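PDB 4YCS: uncharacterized protein from Peptoclostridium difficile 630, which is of unknown function but, as a putative lipoprotein fragment related to PnrA-like substrate-binding proteins of ABC transporters, probably takes part in binding a small ligand. Local coordinates for residues A[68-73]-A[91-96]. Residues are numbered along the deposited sequence; the frame is centred on the assembly and turned at random.
Sequences LIIAVG and QFAIID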
ATOM      1  N   LEU A  68      -7.355   0.973  -4.194  1.00 25.43           N
ATOM      2  CA  LEU A  68      -6.000   1.359  -3.770  1.00 24.06           C
ATOM      3  C   LEU A  68      -5.247   0.160  -3.290  1.00 23.36           C
ATOM      4  O   LEU A  68      -5.781  -0.663  -2.544  1.00 23.82           O
ATOM      5  CB  LEU A  68      -6.084   2.418  -2.646  1.00 26.01           C
ATOM      6  CG  LEU A  68      -4.782   2.936  -2.042  1.00 28.42           C
ATOM      7  CD1 LEU A  68      -3.946   3.661  -3.075  1.00 28.68           C
ATOM      8  CD2 LEU A  68      -5.038   3.866  -0.847  1.00 30.89           C
ATOM      9  N   ILE A  69      -4.000   0.069  -3.698  1.00 21.70           N
ATOM     10  CA  ILE A  69      -3.084  -0.992  -3.300  1.00 22.96           C
ATOM     11  C   ILE A  69      -1.920  -0.331  -2.562  1.00 24.44           C
ATOM     12  O   ILE A  69      -1.226   0.552  -3.125  1.00 27.03           O
ATOM     13  CB  ILE A  69      -2.554  -1.784  -4.496  1.00 22.37           C
ATOM     14  CG1 ILE A  69      -3.707  -2.494  -5.188  1.00 22.89           C
ATOM     15  CG2 ILE A  69      -1.507  -2.836  -4.057  1.00 25.84           C
ATOM     16  CD1 ILE A  69      -3.426  -2.960  -6.595  1.00 22.41           C
ATOM     17  N   ILE A  70      -1.745  -0.689  -1.304  1.00 24.33           N
ATOM     18  CA  ILE A  70      -0.715  -0.093  -0.441  1.00 24.88           C
ATOM     19  C   ILE A  70       0.413  -1.109  -0.145  1.00 26.39           C
ATOM     20  O   ILE A  70       0.180  -2.168   0.415  1.00 26.77           O
ATOM     21  CB  ILE A  70      -1.279   0.383   0.882  1.00 24.61           C
ATOM     22  CG1 ILE A  70      -2.515   1.273   0.660  1.00 26.23           C
ATOM     23  CG2 ILE A  70      -0.153   1.133   1.628  1.00 27.00           C
ATOM     24  CD1 ILE A  70      -3.231   1.739   1.901  1.00 26.84           C
ATOM     25  N   ALA A  71       1.628  -0.764  -0.541  1.00 27.74           N
ATOM     26  CA  ALA A  71       2.815  -1.568  -0.305  1.00 29.84           C
ATOM     27  C   ALA A  71       3.602  -0.952   0.881  1.00 33.80           C
ATOM     28  O   ALA A  71       3.892   0.238   0.889  1.00 33.80           O
ATOM     29  CB  ALA A  71       3.678  -1.566  -1.532  1.00 30.52           C
ATOM     30  N   VAL A  72       3.917  -1.776   1.877  1.00 35.37           N
ATOM     31  CA  VAL A  72       4.587  -1.313   3.080  1.00 35.82           C
ATOM     32  C   VAL A  72       6.063  -1.743   3.121  1.00 39.15           C
ATOM     33  O   VAL A  72       6.399  -2.894   3.432  1.00 43.82           O
ATOM     34  CB  VAL A  72       3.873  -1.846   4.307  1.00 35.39           C
ATOM     35  CG1 VAL A  72       4.480  -1.258   5.578  1.00 35.79           C
ATOM     36  CG2 VAL A  72       2.385  -1.517   4.213  1.00 34.92           C
ATOM     37  N   GLY A  73       6.947  -0.798   2.817  1.00 45.31           N
ATOM     38  CA  GLY A  73       8.401  -1.048   2.933  1.00 44.34           C
ATOM     39  C   GLY A  73       9.153  -0.741   1.657  1.00 45.57           C
ATOM     40  O   GLY A  73       8.618  -0.884   0.576  1.00 41.73           O
ATOM     41  N   GLN A  91      -4.423   2.900  -8.729  1.00 30.05           N
ATOM     42  CA  GLN A  91      -3.795   3.753  -7.732  1.00 32.07           C
ATOM     43  C   GLN A  91      -3.039   2.917  -6.761  1.00 30.53           C
ATOM     44  O   GLN A  91      -3.567   1.961  -6.200  1.00 26.76           O
ATOM     45  CB  GLN A  91      -4.829   4.625  -6.966  1.00 37.43           C
ATOM     46  CG  GLN A  91      -5.598   5.588  -7.848  1.00 41.11           C
ATOM     47  CD  GLN A  91      -4.660   6.536  -8.575  1.00 52.02           C
ATOM     48  OE1 GLN A  91      -3.833   7.215  -7.943  1.00 55.28           O
ATOM     49  NE2 GLN A  91      -4.763   6.574  -9.915  1.00 58.25           N
ATOM     50  N   PHE A  92      -1.801   3.332  -6.509  1.00 30.08           N
ATOM     51  CA  PHE A  92      -0.948   2.687  -5.545  1.00 30.30           C
ATOM     52  C   PHE A  92      -0.360   3.683  -4.529  1.00 32.82           C
ATOM     53  O   PHE A  92      -0.298   4.885  -4.786  1.00 33.25           O
ATOM     54  CB  PHE A  92       0.225   2.090  -6.219  1.00 29.66           C
ATOM     55  CG  PHE A  92      -0.070   1.137  -7.313  1.00 28.73           C
ATOM     56  CD1 PHE A  92      -0.092  -0.230  -7.054  1.00 27.80           C
ATOM     57  CD2 PHE A  92      -0.169   1.569  -8.626  1.00 29.08           C
ATOM     58  CE1 PHE A  92      -0.250  -1.130  -8.079  1.00 27.10           C
ATOM     59  CE2 PHE A  92      -0.317   0.645  -9.660  1.00 29.62           C
ATOM     60  CZ  PHE A  92      -0.357  -0.706  -9.369  1.00 28.16           C
ATOM     61  N   ALA A  93       0.066   3.147  -3.385  1.00 31.32           N
ATOM     62  CA  ALA A  93       0.772   3.904  -2.340  1.00 33.13           C
ATOM     63  C   ALA A  93       1.916   3.053  -1.847  1.00 34.21           C
ATOM     64  O   ALA A  93       1.796   1.831  -1.811  1.00 34.01           O
ATOM     65  CB  ALA A  93      -0.136   4.286  -1.191  1.00 32.94           C
ATOM     66  N   ILE A  94       3.046   3.686  -1.519  1.00 34.86           N
ATOM     67  CA  ILE A  94       4.139   2.982  -0.918  1.00 35.59           C
ATOM     68  C   ILE A  94       4.567   3.701   0.359  1.00 37.56           C
ATOM     69  O   ILE A  94       4.642   4.941   0.369  1.00 39.83           O
ATOM     70  CB  ILE A  94       5.290   2.778  -1.895  1.00 39.14           C
ATOM     71  CG1 ILE A  94       6.315   1.837  -1.272  1.00 39.69           C
ATOM     72  CG2 ILE A  94       5.865   4.125  -2.388  1.00 40.65           C
ATOM     73  CD1 ILE A  94       7.385   1.357  -2.253  1.00 43.07           C
ATOM     74  N   ILE A  95       4.756   2.925   1.431  1.00 34.99           N
ATOM     75  CA  ILE A  95       5.172   3.449   2.721  1.00 37.94           C
ATOM     76  C   ILE A  95       6.696   3.269   2.934  1.00 40.79           C
ATOM     77  O   ILE A  95       7.229   2.169   2.807  1.00 37.35           O
ATOM     78  CB  ILE A  95       4.404   2.812   3.840  1.00 40.45           C
ATOM     79  CG1 ILE A  95       2.914   3.152   3.695  1.00 42.71           C
ATOM     80  CG2 ILE A  95       4.923   3.297   5.202  1.00 44.56           C
ATOM     81  CD1 ILE A  95       2.042   2.241   4.508  1.00 47.18           C
ATOM     82  N   ASP A  96       7.365   4.387   3.248  1.00 46.67           N
ATOM     83  CA  ASP A  96       8.801   4.440   3.603  1.00 45.19           C
ATOM     84  C   ASP A  96       9.707   4.410   2.382  1.00 48.07           C
ATOM     85  O   ASP A  96      10.775   3.812   2.397  1.00 51.35           O
ATOM     86  CB  ASP A  96       9.156   3.310   4.591  1.00 50.24           C
ATOM     87  CG  ASP A  96      10.519   3.540   5.322  1.00 57.13           C
ATOM     88  OD1 ASP A  96      10.882   4.717   5.603  1.00 56.81           O
ATOM     89  OD2 ASP A  96      11.191   2.520   5.614  1.00 51.72           O
TER
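I95 reaches over from strand 91-95 to lie against both I70 and V72 of strand 68-72. Its CB sits 3.9 Å from the carbonyl O of A71, and CG1 passes that same oxygen a little farther off. With CG1 anti to the carbonyl carbon (chi1 -63°) and the chain then extended, CD1 touches two methyls of the neighbouring strand, 3.8 Å from I70 CG2 and equally near V72 CG2. Branching at CB favours the extended backbone of a strand, and the longer CG1-CD1 arm supplies the reach to two residues of the neighbour. A93, next on this face, is small enough for L68 CD1 to lean over the strand, 4.3 Å from A93 CB; helix 118-127 packs over L68, I70 and I95.

The two strands are the parallel pair of a right-handed beta-alpha-beta crossover through helix 77-84, inside a five-stranded Rossmann-like sheet, as in periplasmic binding proteins, with 68-72 its central strand. Their backbones are laced by alternate bonds: A93 N to I69 O and I95 N to A71 O run one way, while A71 N to A93 O, 2.9 Å and nearly straight at 173°, runs the other.

On the opposite face, I69 and F92 lie side by side, I69 CB 3.9 Å from F92 CD1, both packing against helix 54-62, where large apolar side chains suit a buried face. At the C-terminal end G73 N bonds I95 O less straightly, at 136°; the backbone angles of G73 would press a CB against the preceding carbonyl, so glycine fits there.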